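Local structure of GAF domain-containing protein (Thermoplasma acidophilum, 4MN7) at residues V28-L33 and G104-D109. The protein is a type II free methionine-R-sulfoxide reductase, a GAF-domain enzyme that reduces the R-sulfoxide of free methionine. The protein carries 1 engineered substitution. Numbering follows the deposited sequence.
Sequences VGFYVL and GEIDID
Gly29 and Asp107, like Tyr31 and Glu105, form hydrogen-bonded pairs between antiparallel strands 28-33 and 104-109, the straightest bond running from Asp107 N to Gly29 O (2.8 Å, 170° at the hydrogen). Val28, Phe30, Ile106 and Ile108 share one face of the sheet, where helices 2-21 and 118-136 cover them. There Ile106 lays CG1 over one face of the Phe30 ring, 4.1 Å from its centroid, in a CH-pi contact, and its CD1 reaches Phe30 CZ at 3.9 Å. The Phe30 side chain also meets Ala14, Cys15 and Val135 of the two helices. An alanine in place of Phe30 is likely to open a gap beside Ile106 and leave CG1 without its ring face. Val28 CG1 packs alongside Ile108 CG1 at 4.1 Å. Tyr31, Glu105 and Asp107 occupy the other face, where Glu105 and Asp107 pack on helix 59-66. Asp107 runs beside Tyr31 because its chi1 of -177° turns CG away from the backbone N, and OD2 reaches the ring edge, 3.6 Å from Tyr31 CE2. The Glu105 carboxylate stands almost perpendicular to that ring. A water donates to Tyr31 OH and weakly to Asp107 OD2, while the hydroxyl is also hydrogen-bonded to His50 O. These are the two middle strands of the antiparallel GAF-domain sheet, flanked by 37-44 and 90-98.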
# COMPACT_ATOMS: atom_id res chain seq x y z
N VAL A 28 3.97 7.89 13.94
CA VAL A 28 4.13 6.75 13.09
C VAL A 28 5.06 7.06 11.94
O VAL A 28 4.89 8.04 11.24
CB VAL A 28 2.77 6.30 12.54
CG1 VAL A 28 2.96 5.00 11.73
CG2 VAL A 28 1.81 6.05 13.70
N GLY A 29 6.04 6.20 11.76
CA GLY A 29 6.97 6.33 10.64
C GLY A 29 7.44 5.05 10.01
O GLY A 29 7.48 4.00 10.66
N PHE A 30 7.79 5.16 8.73
CA PHE A 30 8.43 4.13 8.02
C PHE A 30 9.87 4.54 7.77
O PHE A 30 10.16 5.57 7.07
CB PHE A 30 7.79 3.83 6.68
CG PHE A 30 6.45 3.09 6.75
CD1 PHE A 30 5.31 3.71 7.21
CD2 PHE A 30 6.32 1.80 6.26
CE1 PHE A 30 4.08 3.03 7.23
CE2 PHE A 30 5.09 1.15 6.25
CZ PHE A 30 3.97 1.78 6.75
N TYR A 31 10.76 3.69 8.29
CA TYR A 31 12.16 3.75 7.99
C TYR A 31 12.49 2.67 7.02
O TYR A 31 12.01 1.54 7.17
CB TYR A 31 13.01 3.56 9.24
CG TYR A 31 13.02 4.75 10.16
CD1 TYR A 31 13.96 5.77 9.98
CD2 TYR A 31 12.15 4.84 11.21
CE1 TYR A 31 13.97 6.87 10.79
CE2 TYR A 31 12.18 5.91 12.07
CZ TYR A 31 13.10 6.94 11.85
OH TYR A 31 13.13 8.03 12.69
N VAL A 32 13.35 2.98 6.05
CA VAL A 32 13.70 2.00 5.05
C VAL A 32 15.20 1.89 4.96
O VAL A 32 15.88 2.91 5.10
CB VAL A 32 13.21 2.40 3.67
CG1 VAL A 32 13.49 1.25 2.65
CG2 VAL A 32 11.73 2.77 3.73
N LEU A 33 15.72 0.69 4.71
CA LEU A 33 17.18 0.50 4.56
C LEU A 33 17.63 0.90 3.18
O LEU A 33 17.13 0.38 2.18
CB LEU A 33 17.59 -0.96 4.79
CG LEU A 33 17.56 -1.45 6.23
CD1 LEU A 33 17.58 -2.98 6.27
CD2 LEU A 33 18.75 -0.88 7.05
N GLY A 104 13.25 -2.66 6.08
CA GLY A 104 12.79 -1.47 6.71
C GLY A 104 11.94 -1.78 7.90
O GLY A 104 11.99 -2.87 8.46
N GLU A 105 11.21 -0.77 8.38
CA GLU A 105 10.42 -0.97 9.62
C GLU A 105 9.33 0.04 9.80
O GLU A 105 9.38 1.13 9.20
CB GLU A 105 11.39 -0.91 10.82
CG GLU A 105 12.05 0.45 10.95
CD GLU A 105 13.18 0.44 11.99
OE1 GLU A 105 13.76 -0.61 12.28
OE2 GLU A 105 13.40 1.48 12.58
N ILE A 106 8.41 -0.25 10.68
CA ILE A 106 7.41 0.73 11.13
C ILE A 106 7.81 1.02 12.55
O ILE A 106 7.93 0.11 13.33
CB ILE A 106 5.99 0.13 11.10
CG1 ILE A 106 5.68 -0.38 9.71
CG2 ILE A 106 4.93 1.15 11.49
CD1 ILE A 106 4.32 -0.95 9.55
N ASP A 107 7.99 2.31 12.87
CA ASP A 107 8.34 2.81 14.18
C ASP A 107 7.21 3.63 14.71
O ASP A 107 6.81 4.63 14.08
CB ASP A 107 9.60 3.69 14.04
CG ASP A 107 10.13 4.23 15.37
OD1 ASP A 107 9.87 3.60 16.44
OD2 ASP A 107 10.84 5.28 15.35
N ILE A 108 6.70 3.25 15.87
CA ILE A 108 5.60 3.99 16.49
C ILE A 108 5.90 4.35 17.95
O ILE A 108 6.25 3.49 18.76
CB ILE A 108 4.31 3.13 16.44
CG1 ILE A 108 3.99 2.72 15.03
CG2 ILE A 108 3.14 3.90 17.00
CD1 ILE A 108 2.77 1.80 14.87
N ASP A 109 5.66 5.60 18.29
CA ASP A 109 5.84 6.15 19.63
C ASP A 109 4.44 6.39 20.21
O ASP A 109 3.50 6.84 19.51
CB ASP A 109 6.47 7.58 19.59
CG ASP A 109 7.98 7.58 19.28
OD1 ASP A 109 8.34 7.22 18.16
OD2 ASP A 109 8.79 7.98 20.13
O HOH W 1 13.54 7.28 15.71